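Local coordinates for protein alpha-toxin (PDB 2VK9) that is a large clostridial toxin of the TcdA/TcdB family, represented by its catalytic domain, which belongs to the GT-A clan, at residues I109-L114 with N228-A233; F102-G107 with C283-L288; S137-T142 with N222-N227. All coordinates share one frame; numbering follows the deposited sequence.

The three contacts lie one within another along the chain: 102-107 with 283-288 encloses 109-114 with 228-233, which encloses 137-142 with 222-227. Interactions 1 and 3 occupy successive turns of helix 217-234, their centres about 12 Å apart. Interaction 2 joins the ends of the neighbouring parallel strands 99-103 and 280-283 within the GT-A sheet; its centre is about 11 Å from that of interaction 1 and about 17 Å from that of interaction 3. Trp104 and Leu285 of interaction 2 pack on Ile109, while Gly106 O probably accepts a hydrogen bond from Asn141 N of interaction 3. Interactions 1 and 3 hold helix 217-234 against the segments following strands 99-103 and 128-133.

Interaction 1: residues I109-L114 with N228-A233; sequences ISDQSL and NNKMIA
The start of helix 111-123 meets the C-terminal part of helix 217-234 through Lys230, whose amino group is gripped by two oxygens, Ile109 O and Asp111 OD1. Lys230 NZ donates a 2.8 Å hydrogen bond to Ile109 O, approaching the carbonyl from 35° off its plane, and forms a salt bridge of 2.6 Å with Asp111 OD1, lying beyond that oxygen nearly on the extension of the CG-OD1 bond. The lysine can span the gap because CG lies anti to the backbone N (chi1 -162°) and the rest of the chain is fully extended. Its aliphatic part is packed as well: CD of Lys230 lies 3.8 Å from CG2 of Ile109, the two side chains crossing at about a right angle, and CE of Lys230 lies 3.9 Å from CD1 of Leu114. Ser110 is the N-cap of helix 111-123, and its OG is 3.2 Å from Ser113 OG in a hydrogen bond that either hydroxyl could donate. Asp111 follows in the first turn, so its carboxylate sits near the helix N-terminus, where negative charge is generally favoured, and it may also offset the lysine charge there. On the more buried side, Met231, bent at both chi2 and chi3, brings SD to 3.8 Å from Ile109 CG2. Beneath this pair runs strand 128-133, with Leu131 against Ile109 and Tyr133 against Met231.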
ATOM      1  N   ILE A 109       8.895 -18.648   0.628  1.00 27.85           N
ATOM      2  CA  ILE A 109       7.447 -18.503   0.669  1.00 28.09           C
ATOM      3  C   ILE A 109       6.898 -19.575   1.633  1.00 28.51           C
ATOM      4  O   ILE A 109       7.515 -20.634   1.803  1.00 28.31           O
ATOM      5  CB  ILE A 109       6.834 -18.550  -0.760  1.00 27.93           C
ATOM      6  CG1 ILE A 109       5.385 -18.066  -0.753  1.00 28.27           C
ATOM      7  CG2 ILE A 109       6.971 -19.930  -1.389  1.00 27.53           C
ATOM      8  CD1 ILE A 109       4.814 -17.795  -2.148  1.00 28.02           C
ATOM      9  N   SER A 110       5.778 -19.283   2.296  1.00 28.84           N
ATOM     10  CA  SER A 110       5.183 -20.236   3.230  1.00 29.01           C
ATOM     11  C   SER A 110       4.288 -21.204   2.476  1.00 29.59           C
ATOM     12  O   SER A 110       3.911 -20.947   1.328  1.00 29.73           O
ATOM     13  CB  SER A 110       4.394 -19.519   4.320  1.00 28.64           C
ATOM     14  OG  SER A 110       3.148 -19.081   3.830  1.00 28.97           O
ATOM     15  N   ASP A 111       3.959 -22.320   3.120  1.00 30.18           N
ATOM     16  CA  ASP A 111       3.117 -23.335   2.503  1.00 30.54           C
ATOM     17  C   ASP A 111       1.655 -22.917   2.440  1.00 30.69           C
ATOM     18  O   ASP A 111       0.928 -23.355   1.554  1.00 30.83           O
ATOM     19  CB  ASP A 111       3.266 -24.676   3.226  1.00 30.92           C
ATOM     20  CG  ASP A 111       4.615 -25.343   2.961  1.00 31.60           C
ATOM     21  OD1 ASP A 111       5.435 -24.769   2.200  1.00 32.32           O
ATOM     22  OD2 ASP A 111       4.852 -26.446   3.507  1.00 30.48           O
ATOM     23  N   GLN A 112       1.220 -22.067   3.367  1.00 30.80           N
ATOM     24  CA  GLN A 112      -0.134 -21.526   3.299  1.00 31.03           C
ATOM     25  C   GLN A 112      -0.303 -20.682   2.044  1.00 30.70           C
ATOM     26  O   GLN A 112      -1.326 -20.784   1.365  1.00 30.66           O
ATOM     27  CB  GLN A 112      -0.479 -20.693   4.529  1.00 31.45           C
ATOM     28  CG  GLN A 112      -0.777 -21.502   5.772  1.00 33.73           C
ATOM     29  CD  GLN A 112       0.477 -21.812   6.598  1.00 37.78           C
ATOM     30  OE1 GLN A 112       1.624 -21.652   6.137  1.00 37.54           O
ATOM     31  NE2 GLN A 112       0.257 -22.263   7.835  1.00 40.49           N
ATOM     32  N   SER A 113       0.706 -19.861   1.739  1.00 30.19           N
ATOM     33  CA  SER A 113       0.692 -19.032   0.532  1.00 29.66           C
ATOM     34  C   SER A 113       0.552 -19.865  -0.729  1.00 29.34           C
ATOM     35  O   SER A 113      -0.131 -19.440  -1.657  1.00 29.54           O
ATOM     36  CB  SER A 113       1.942 -18.162   0.431  1.00 29.74           C
ATOM     37  OG  SER A 113       1.998 -17.213   1.481  1.00 30.18           O
ATOM     38  N   LEU A 114       1.188 -21.041  -0.763  1.00 28.83           N
ATOM     39  CA  LEU A 114       1.050 -21.967  -1.895  1.00 28.45           C
ATOM     40  C   LEU A 114      -0.378 -22.481  -2.048  1.00 28.43           C
ATOM     41  O   LEU A 114      -0.817 -22.776  -3.159  1.00 28.49           O
ATOM     42  CB  LEU A 114       1.997 -23.160  -1.775  1.00 28.25           C
ATOM     43  CG  LEU A 114       3.498 -22.940  -1.756  1.00 27.75           C
ATOM     44  CD1 LEU A 114       4.212 -24.234  -1.886  1.00 27.62           C
ATOM     45  CD2 LEU A 114       3.924 -22.052  -2.855  1.00 28.96           C
ATOM     46  N   ASN A 228      15.174 -20.559  -3.652  1.00 23.44           N
ATOM     47  CA  ASN A 228      14.985 -20.490  -5.090  1.00 22.90           C
ATOM     48  C   ASN A 228      14.275 -21.702  -5.699  1.00 22.52           C
ATOM     49  O   ASN A 228      13.385 -21.549  -6.544  1.00 22.53           O
ATOM     50  CB  ASN A 228      16.304 -20.205  -5.815  1.00 22.97           C
ATOM     51  CG  ASN A 228      16.084 -19.657  -7.211  1.00 23.75           C
ATOM     52  OD1 ASN A 228      15.174 -18.860  -7.446  1.00 25.36           O
ATOM     53  ND2 ASN A 228      16.897 -20.095  -8.149  1.00 24.85           N
ATOM     54  N   ASN A 229      14.650 -22.899  -5.264  1.00 22.02           N
ATOM     55  CA  ASN A 229      14.013 -24.119  -5.765  1.00 21.59           C
ATOM     56  C   ASN A 229      12.514 -24.147  -5.498  1.00 21.34           C
ATOM     57  O   ASN A 229      11.737 -24.666  -6.306  1.00 21.61           O
ATOM     58  CB  ASN A 229      14.658 -25.370  -5.164  1.00 21.43           C
ATOM     59  CG  ASN A 229      16.053 -25.621  -5.682  1.00 21.17           C
ATOM     60  OD1 ASN A 229      16.493 -25.035  -6.673  1.00 22.18           O
ATOM     61  ND2 ASN A 229      16.765 -26.497  -5.004  1.00 21.40           N
ATOM     62  N   LYS A 230      12.109 -23.591  -4.364  1.00 20.48           N
ATOM     63  CA  LYS A 230      10.711 -23.547  -4.044  1.00 20.17           C
ATOM     64  C   LYS A 230       9.988 -22.624  -5.024  1.00 20.36           C
ATOM     65  O   LYS A 230       8.934 -22.974  -5.542  1.00 20.47           O
ATOM     66  CB  LYS A 230      10.507 -23.115  -2.592  1.00 20.16           C
ATOM     67  CG  LYS A 230       9.133 -23.452  -2.070  1.00 19.72           C
ATOM     68  CD  LYS A 230       8.961 -23.089  -0.621  1.00 19.71           C
ATOM     69  CE  LYS A 230       7.649 -23.666  -0.124  1.00 20.59           C
ATOM     70  NZ  LYS A 230       7.401 -23.365   1.299  1.00 22.04           N
ATOM     71  N   MET A 231      10.576 -21.460  -5.299  1.00 20.42           N
ATOM     72  CA  MET A 231      10.013 -20.523  -6.255  1.00 20.44           C
ATOM     73  C   MET A 231       9.960 -21.106  -7.677  1.00 20.21           C
ATOM     74  O   MET A 231       8.965 -20.919  -8.384  1.00 20.07           O
ATOM     75  CB  MET A 231      10.774 -19.200  -6.223  1.00 20.97           C
ATOM     76  CG  MET A 231      10.885 -18.556  -4.842  1.00 22.10           C
ATOM     77  SD  MET A 231       9.308 -18.325  -3.979  1.00 27.06           S
ATOM     78  CE  MET A 231       8.613 -16.907  -4.822  1.00 23.17           C
ATOM     79  N   ILE A 232      11.011 -21.819  -8.087  1.00 19.79           N
ATOM     80  CA  ILE A 232      10.995 -22.539  -9.373  1.00 19.77           C
ATOM     81  C   ILE A 232       9.852 -23.532  -9.455  1.00 20.02           C
ATOM     82  O   ILE A 232       9.209 -23.652 -10.489  1.00 20.29           O
ATOM     83  CB  ILE A 232      12.320 -23.284  -9.681  1.00 19.63           C
ATOM     84  CG1 ILE A 232      13.425 -22.296 -10.043  1.00 19.50           C
ATOM     85  CG2 ILE A 232      12.152 -24.229 -10.854  1.00 18.68           C
ATOM     86  CD1 ILE A 232      14.808 -22.788  -9.673  1.00 20.73           C
ATOM     87  N   ALA A 233       9.597 -24.228  -8.354  1.00 20.55           N
ATOM     88  CA  ALA A 233       8.583 -25.275  -8.303  1.00 20.74           C
ATOM     89  C   ALA A 233       7.163 -24.750  -8.465  1.00 21.18           C
ATOM     90  O   ALA A 233       6.292 -25.476  -8.945  1.00 21.90           O
ATOM     91  CB  ALA A 233       8.702 -26.052  -7.014  1.00 20.62           C
TER

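Interaction 2: residues F102-G107 with C283-L288; sequences FIWIGG and CDLDFL
Water 1 bridges Ile103 and Cys283 where two neighbouring parallel strands end. It accepts a hydrogen bond from Ile103 N, 2.7 Å away, and donates one to Cys283 O, also at 2.7 Å, so that it links the backbones of the two segments here, next to the direct backbone bond of Cys283 with Ser101. Beside it the Phe102 ring, placed by a CG anti to the carbonyl carbon (chi1 -59°), lies alongside Cys283: CE2 of Phe102 is 3.5 Å from CB of Cys283. The thiol makes an oblique sulfur-aromatic contact, with Cys283 SG 5.2 Å from the centroid of the Phe102 ring and 64° off its normal. Asp284 O, by contrast, faces the edge of that ring, near its plane. Leu285 fills the angle between Phe102 and Trp104; its CG lies 3.9 Å from CD2 of Phe102, and its CD1 reaches CB of Trp104 at 4.1 Å. Leu285 is the middle residue of Asp284-Leu285-Asp286, the Asp-X-Asp motif found in many GT-A proteins, this toxin family included. A type I turn runs from Asp284 to Phe287, closed by a 3.0 Å bond from Phe287 N to Asp284 O; Leu285 is its second residue, and the end of its side chain reaches the 102-104 segment. Strand 99-103 lies between strands 128-133 and 280-283 in the sheet, with helix 111-123 against one side of the contact, where Tyr117 and Trp120 meet the Phe102 ring, and helix 263-278 packing on Ile103.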
ATOM      1  N   PHE A 102       0.850 -11.603  -8.097  1.00 17.87           N
ATOM      2  CA  PHE A 102       1.205 -11.674  -6.687  1.00 17.53           C
ATOM      3  C   PHE A 102       2.693 -11.422  -6.597  1.00 17.82           C
ATOM      4  O   PHE A 102       3.417 -11.618  -7.569  1.00 18.09           O
ATOM      5  CB  PHE A 102       0.886 -13.053  -6.118  1.00 17.40           C
ATOM      6  CG  PHE A 102      -0.556 -13.436  -6.221  1.00 16.95           C
ATOM      7  CD1 PHE A 102      -1.034 -14.084  -7.343  1.00 17.10           C
ATOM      8  CD2 PHE A 102      -1.438 -13.155  -5.189  1.00 17.71           C
ATOM      9  CE1 PHE A 102      -2.374 -14.443  -7.439  1.00 17.56           C
ATOM     10  CE2 PHE A 102      -2.776 -13.507  -5.275  1.00 17.19           C
ATOM     11  CZ  PHE A 102      -3.247 -14.153  -6.404  1.00 17.16           C
ATOM     12  N   ILE A 103       3.148 -10.973  -5.438  1.00 18.24           N
ATOM     13  CA  ILE A 103       4.572 -10.777  -5.184  1.00 18.48           C
ATOM     14  C   ILE A 103       4.942 -11.512  -3.912  1.00 19.09           C
ATOM     15  O   ILE A 103       4.216 -11.433  -2.924  1.00 19.70           O
ATOM     16  CB  ILE A 103       4.896  -9.297  -4.937  1.00 18.52           C
ATOM     17  CG1 ILE A 103       4.591  -8.457  -6.177  1.00 17.41           C
ATOM     18  CG2 ILE A 103       6.347  -9.124  -4.448  1.00 17.47           C
ATOM     19  CD1 ILE A 103       4.657  -6.998  -5.898  1.00 17.11           C
ATOM     20  N   TRP A 104       6.056 -12.231  -3.934  1.00 19.49           N
ATOM     21  CA  TRP A 104       6.673 -12.677  -2.697  1.00 20.15           C
ATOM     22  C   TRP A 104       8.177 -12.532  -2.798  1.00 20.66           C
ATOM     23  O   TRP A 104       8.813 -13.320  -3.482  1.00 21.37           O
ATOM     24  CB  TRP A 104       6.294 -14.121  -2.318  1.00 19.91           C
ATOM     25  CG  TRP A 104       6.799 -14.416  -0.944  1.00 20.24           C
ATOM     26  CD1 TRP A 104       7.967 -15.034  -0.618  1.00 20.05           C
ATOM     27  CD2 TRP A 104       6.203 -14.012   0.296  1.00 20.43           C
ATOM     28  NE1 TRP A 104       8.126 -15.076   0.742  1.00 19.59           N
ATOM     29  CE2 TRP A 104       7.058 -14.453   1.332  1.00 20.04           C
ATOM     30  CE3 TRP A 104       5.018 -13.339   0.635  1.00 20.09           C
ATOM     31  CZ2 TRP A 104       6.770 -14.242   2.692  1.00 19.60           C
ATOM     32  CZ3 TRP A 104       4.734 -13.124   1.988  1.00 19.85           C
ATOM     33  CH2 TRP A 104       5.607 -13.581   2.997  1.00 19.76           C
ATOM     34  N   ILE A 105       8.750 -11.543  -2.118  1.00 21.08           N
ATOM     35  CA  ILE A 105      10.187 -11.300  -2.234  1.00 21.76           C
ATOM     36  C   ILE A 105      10.977 -11.411  -0.934  1.00 22.56           C
ATOM     37  O   ILE A 105      10.426 -11.236   0.146  1.00 22.69           O
ATOM     38  CB  ILE A 105      10.485  -9.934  -2.861  1.00 21.55           C
ATOM     39  CG1 ILE A 105       9.687  -8.827  -2.166  1.00 21.15           C
ATOM     40  CG2 ILE A 105      10.178  -9.969  -4.348  1.00 22.70           C
ATOM     41  CD1 ILE A 105      10.218  -7.433  -2.440  1.00 20.41           C
ATOM     42  N   GLY A 106      12.270 -11.713  -1.058  1.00 23.52           N
ATOM     43  CA  GLY A 106      13.230 -11.599   0.050  1.00 24.66           C
ATOM     44  C   GLY A 106      13.402 -12.761   1.029  1.00 25.27           C
ATOM     45  O   GLY A 106      14.096 -12.616   2.045  1.00 25.51           O
ATOM     46  N   GLY A 107      12.792 -13.907   0.731  1.00 25.40           N
ATOM     47  CA  GLY A 107      12.872 -15.064   1.614  1.00 25.98           C
ATOM     48  C   GLY A 107      12.004 -16.218   1.153  1.00 26.56           C
ATOM     49  O   GLY A 107      11.396 -16.153   0.086  1.00 26.67           O
ATOM     50  N   CYS A 283      -2.884  -8.712  -6.230  1.00 26.34           N
ATOM     51  CA  CYS A 283      -3.419  -9.214  -4.983  1.00 26.83           C
ATOM     52  C   CYS A 283      -2.344  -9.630  -3.992  1.00 27.31           C
ATOM     53  O   CYS A 283      -1.286 -10.127  -4.359  1.00 27.19           O
ATOM     54  CB  CYS A 283      -4.375 -10.372  -5.236  1.00 26.81           C
ATOM     55  SG  CYS A 283      -5.296 -10.853  -3.768  1.00 26.66           S
ATOM     56  N   ASP A 284      -2.648  -9.406  -2.722  1.00 28.11           N
ATOM     57  CA  ASP A 284      -1.827  -9.847  -1.620  1.00 28.90           C
ATOM     58  C   ASP A 284      -2.085 -11.333  -1.399  1.00 28.93           C
ATOM     59  O   ASP A 284      -3.238 -11.782  -1.458  1.00 28.78           O
ATOM     60  CB  ASP A 284      -2.250  -9.075  -0.385  1.00 29.47           C
ATOM     61  CG  ASP A 284      -1.124  -8.875   0.597  1.00 32.31           C
ATOM     62  OD1 ASP A 284      -0.869  -9.811   1.409  1.00 34.89           O
ATOM     63  OD2 ASP A 284      -0.517  -7.766   0.563  1.00 34.51           O
ATOM     64  N   LEU A 285      -1.022 -12.099  -1.147  1.00 28.88           N
ATOM     65  CA  LEU A 285      -1.149 -13.542  -0.885  1.00 28.69           C
ATOM     66  C   LEU A 285      -1.938 -13.929   0.393  1.00 29.18           C
ATOM     67  O   LEU A 285      -2.213 -15.110   0.629  1.00 29.39           O
ATOM     68  CB  LEU A 285       0.223 -14.211  -0.915  1.00 28.18           C
ATOM     69  CG  LEU A 285       0.715 -14.581  -2.312  1.00 27.49           C
ATOM     70  CD1 LEU A 285       2.235 -14.674  -2.372  1.00 26.06           C
ATOM     71  CD2 LEU A 285       0.070 -15.879  -2.772  1.00 26.73           C
ATOM     72  N   ASP A 286      -2.313 -12.940   1.199  1.00 29.47           N
ATOM     73  CA  ASP A 286      -3.173 -13.165   2.359  1.00 29.71           C
ATOM     74  C   ASP A 286      -4.647 -13.204   2.012  1.00 29.51           C
ATOM     75  O   ASP A 286      -5.451 -13.650   2.809  1.00 29.49           O
ATOM     76  CB  ASP A 286      -2.954 -12.058   3.377  1.00 30.11           C
ATOM     77  CG  ASP A 286      -1.598 -12.132   4.010  1.00 31.79           C
ATOM     78  OD1 ASP A 286      -0.935 -13.191   3.864  1.00 33.70           O
ATOM     79  OD2 ASP A 286      -1.201 -11.137   4.656  1.00 33.11           O
ATOM     80  N   PHE A 287      -5.006 -12.705   0.838  1.00 29.50           N
ATOM     81  CA  PHE A 287      -6.396 -12.678   0.427  1.00 29.49           C
ATOM     82  C   PHE A 287      -6.699 -13.904  -0.402  1.00 29.90           C
ATOM     83  O   PHE A 287      -5.791 -14.583  -0.878  1.00 30.11           O
ATOM     84  CB  PHE A 287      -6.699 -11.416  -0.370  1.00 29.35           C
ATOM     85  CG  PHE A 287      -6.715 -10.155   0.459  1.00 29.23           C
ATOM     86  CD1 PHE A 287      -6.254 -10.144   1.776  1.00 29.01           C
ATOM     87  CD2 PHE A 287      -7.169  -8.964  -0.094  1.00 29.34           C
ATOM     88  CE1 PHE A 287      -6.265  -8.968   2.532  1.00 29.19           C
ATOM     89  CE2 PHE A 287      -7.179  -7.784   0.655  1.00 29.51           C
ATOM     90  CZ  PHE A 287      -6.725  -7.787   1.968  1.00 29.14           C
ATOM     91  N   LEU A 288      -7.982 -14.192  -0.557  1.00 30.11           N
ATOM     92  CA  LEU A 288      -8.428 -15.345  -1.304  1.00 30.22           C
ATOM     93  C   LEU A 288      -9.533 -14.869  -2.202  1.00 30.55           C
ATOM     94  O   LEU A 288     -10.038 -13.768  -2.003  1.00 30.56           O
ATOM     95  CB  LEU A 288      -8.940 -16.417  -0.350  1.00 30.23           C
ATOM     96  CG  LEU A 288      -7.858 -17.236   0.358  1.00 30.60           C
ATOM     97  CD1 LEU A 288      -8.440 -18.026   1.506  1.00 30.41           C
ATOM     98  CD2 LEU A 288      -7.171 -18.171  -0.610  1.00 30.66           C
TER
HETATM   99  O   HOH W   1       1.285 -10.256  -3.633  1.00 26.04           O

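Interaction 3: residues S137-T142 with N222-N227; sequences SLLVNT and NQKENN
A mixed polar and apolar contact sets the loop leading into helix 140-157, and the first turn of that helix, against helix 217-234, with Leu138, Leu139 and Thr142 meeting Gln223, Lys224 and Asn227. Asn227 ND2 donates to Leu138 O at 2.9 Å, with the acceptor lying in the plane of the asparagine amide although the bond is bent, its N-H...O angle being 132°. The Leu138 and Asn227 side chains run antiparallel alongside one another, and CD2 of Leu138 comes to 3.9 Å from CB of Asn227. Gln223, one turn before Asn227 on helix 217-234, accepts through OE1 a 2.7 Å bond from Thr142 OG1, which lies in the carbonyl plane of the glutamine; the extended Gln223 chain carries its amide out to the hydroxyl. To one side of these bonds Leu139, the N-cap residue of helix 140-157, crosses Lys224 at about a right angle, its CG 3.8 Å from CG of the lysine. Helix 201-213 adjoins the same patch: Ile206 touches both Leu139 and Lys224, and Asp202 accepts a hydrogen bond from Leu138 N. Helix 247-259 contacts Ser137 and Val140, and Leu220 of helix 217-234 packs on Thr142.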
ATOM      1  N   SER A 137      17.692 -11.576  -4.646  1.00 25.88           N
ATOM      2  CA  SER A 137      17.605 -11.072  -3.288  1.00 26.47           C
ATOM      3  C   SER A 137      16.635 -11.936  -2.491  1.00 26.71           C
ATOM      4  O   SER A 137      15.440 -11.610  -2.352  1.00 27.49           O
ATOM      5  CB  SER A 137      17.196  -9.601  -3.293  1.00 26.47           C
ATOM      6  OG  SER A 137      15.799  -9.473  -3.440  1.00 27.33           O
ATOM      7  N   LEU A 138      17.164 -13.053  -1.991  1.00 26.63           N
ATOM      8  CA  LEU A 138      16.357 -14.084  -1.355  1.00 26.57           C
ATOM      9  C   LEU A 138      16.789 -14.253   0.095  1.00 26.99           C
ATOM     10  O   LEU A 138      16.338 -15.172   0.799  1.00 27.16           O
ATOM     11  CB  LEU A 138      16.540 -15.411  -2.094  1.00 26.08           C
ATOM     12  CG  LEU A 138      15.778 -15.628  -3.391  1.00 24.92           C
ATOM     13  CD1 LEU A 138      16.470 -16.682  -4.225  1.00 24.28           C
ATOM     14  CD2 LEU A 138      14.392 -16.060  -3.068  1.00 24.29           C
ATOM     15  N   LEU A 139      17.678 -13.365   0.524  1.00 26.93           N
ATOM     16  CA  LEU A 139      18.262 -13.448   1.838  1.00 27.02           C
ATOM     17  C   LEU A 139      17.995 -12.187   2.643  1.00 27.39           C
ATOM     18  O   LEU A 139      18.551 -12.011   3.729  1.00 27.57           O
ATOM     19  CB  LEU A 139      19.763 -13.676   1.724  1.00 26.68           C
ATOM     20  CG  LEU A 139      20.248 -15.003   1.161  1.00 26.00           C
ATOM     21  CD1 LEU A 139      21.771 -14.959   1.088  1.00 23.81           C
ATOM     22  CD2 LEU A 139      19.754 -16.180   2.010  1.00 24.10           C
ATOM     23  N   VAL A 140      17.138 -11.320   2.115  1.00 27.67           N
ATOM     24  CA  VAL A 140      16.856 -10.043   2.755  1.00 28.24           C
ATOM     25  C   VAL A 140      16.205 -10.264   4.124  1.00 28.93           C
ATOM     26  O   VAL A 140      16.558  -9.617   5.106  1.00 29.12           O
ATOM     27  CB  VAL A 140      15.981  -9.139   1.872  1.00 27.88           C
ATOM     28  CG1 VAL A 140      15.860  -7.767   2.498  1.00 27.51           C
ATOM     29  CG2 VAL A 140      16.573  -9.032   0.469  1.00 27.96           C
ATOM     30  N   ASN A 141      15.269 -11.200   4.180  1.00 29.71           N
ATOM     31  CA  ASN A 141      14.642 -11.558   5.424  1.00 30.63           C
ATOM     32  C   ASN A 141      15.642 -12.082   6.459  1.00 31.13           C
ATOM     33  O   ASN A 141      15.582 -11.697   7.624  1.00 31.32           O
ATOM     34  CB  ASN A 141      13.553 -12.583   5.167  1.00 30.84           C
ATOM     35  CG  ASN A 141      12.858 -12.998   6.423  1.00 32.17           C
ATOM     36  OD1 ASN A 141      12.250 -12.176   7.106  1.00 33.66           O
ATOM     37  ND2 ASN A 141      12.950 -14.280   6.752  1.00 34.23           N
ATOM     38  N   THR A 142      16.554 -12.959   6.036  1.00 31.85           N
ATOM     39  CA  THR A 142      17.641 -13.431   6.900  1.00 32.05           C
ATOM     40  C   THR A 142      18.532 -12.272   7.345  1.00 32.52           C
ATOM     41  O   THR A 142      18.952 -12.221   8.504  1.00 33.29           O
ATOM     42  CB  THR A 142      18.474 -14.540   6.221  1.00 31.92           C
ATOM     43  OG1 THR A 142      17.819 -15.791   6.417  1.00 32.06           O
ATOM     44  CG2 THR A 142      19.881 -14.641   6.807  1.00 31.40           C
ATOM     45  N   ASN A 222      22.990 -22.569   1.184  1.00 26.06           N
ATOM     46  CA  ASN A 222      21.945 -23.582   1.219  1.00 26.43           C
ATOM     47  C   ASN A 222      20.544 -22.970   1.333  1.00 26.94           C
ATOM     48  O   ASN A 222      19.600 -23.450   0.696  1.00 27.23           O
ATOM     49  CB  ASN A 222      22.214 -24.577   2.346  1.00 26.30           C
ATOM     50  CG  ASN A 222      21.233 -25.748   2.358  1.00 26.73           C
ATOM     51  OD1 ASN A 222      21.281 -26.635   1.506  1.00 25.59           O
ATOM     52  ND2 ASN A 222      20.351 -25.761   3.351  1.00 27.76           N
ATOM     53  N   GLN A 223      20.412 -21.909   2.129  1.00 27.52           N
ATOM     54  CA  GLN A 223      19.133 -21.201   2.262  1.00 28.41           C
ATOM     55  C   GLN A 223      18.659 -20.635   0.927  1.00 28.25           C
ATOM     56  O   GLN A 223      17.503 -20.831   0.554  1.00 28.44           O
ATOM     57  CB  GLN A 223      19.230 -20.071   3.270  1.00 28.73           C
ATOM     58  CG  GLN A 223      19.052 -20.469   4.715  1.00 31.41           C
ATOM     59  CD  GLN A 223      19.190 -19.255   5.633  1.00 35.58           C
ATOM     60  OE1 GLN A 223      18.469 -18.251   5.477  1.00 36.62           O
ATOM     61  NE2 GLN A 223      20.137 -19.329   6.579  1.00 35.94           N
ATOM     62  N   LYS A 224      19.561 -19.941   0.233  1.00 27.94           N
ATOM     63  CA  LYS A 224      19.359 -19.473  -1.133  1.00 28.05           C
ATOM     64  C   LYS A 224      18.788 -20.516  -2.097  1.00 28.14           C
ATOM     65  O   LYS A 224      17.758 -20.248  -2.730  1.00 28.07           O
ATOM     66  CB  LYS A 224      20.669 -18.966  -1.716  1.00 28.16           C
ATOM     67  CG  LYS A 224      20.896 -17.485  -1.590  1.00 28.74           C
ATOM     68  CD  LYS A 224      22.337 -17.147  -1.977  1.00 30.16           C
ATOM     69  CE  LYS A 224      22.669 -17.603  -3.395  1.00 30.68           C
ATOM     70  NZ  LYS A 224      24.130 -17.558  -3.675  1.00 31.13           N
ATOM     71  N   GLU A 225      19.458 -21.672  -2.231  1.00 27.92           N
ATOM     72  CA  GLU A 225      19.010 -22.722  -3.159  1.00 28.14           C
ATOM     73  C   GLU A 225      17.635 -23.174  -2.763  1.00 27.94           C
ATOM     74  O   GLU A 225      16.741 -23.249  -3.605  1.00 28.00           O
ATOM     75  CB  GLU A 225      19.916 -23.954  -3.167  1.00 28.43           C
ATOM     76  CG  GLU A 225      21.204 -23.828  -3.950  1.00 30.79           C
ATOM     77  CD  GLU A 225      21.024 -23.338  -5.379  1.00 33.28           C
ATOM     78  OE1 GLU A 225      20.368 -24.040  -6.189  1.00 34.88           O
ATOM     79  OE2 GLU A 225      21.577 -22.257  -5.692  1.00 33.58           O
ATOM     80  N   ASN A 226      17.473 -23.478  -1.478  1.00 27.55           N
ATOM     81  CA  ASN A 226      16.178 -23.882  -0.978  1.00 27.55           C
ATOM     82  C   ASN A 226      15.103 -22.870  -1.346  1.00 26.52           C
ATOM     83  O   ASN A 226      14.121 -23.222  -2.007  1.00 26.33           O
ATOM     84  CB  ASN A 226      16.230 -24.132   0.531  1.00 28.37           C
ATOM     85  CG  ASN A 226      16.962 -25.421   0.881  1.00 30.23           C
ATOM     86  OD1 ASN A 226      17.107 -26.316   0.047  1.00 32.28           O
ATOM     87  ND2 ASN A 226      17.432 -25.517   2.123  1.00 33.19           N
ATOM     88  N   ASN A 227      15.316 -21.616  -0.949  1.00 25.34           N
ATOM     89  CA  ASN A 227      14.431 -20.519  -1.319  1.00 24.58           C
ATOM     90  C   ASN A 227      14.137 -20.458  -2.826  1.00 24.19           C
ATOM     91  O   ASN A 227      12.986 -20.340  -3.230  1.00 24.14           O
ATOM     92  CB  ASN A 227      15.008 -19.182  -0.850  1.00 24.74           C
ATOM     93  CG  ASN A 227      14.997 -19.022   0.669  1.00 24.39           C
ATOM     94  OD1 ASN A 227      14.632 -19.937   1.406  1.00 24.33           O
ATOM     95  ND2 ASN A 227      15.402 -17.843   1.139  1.00 23.00           N
TER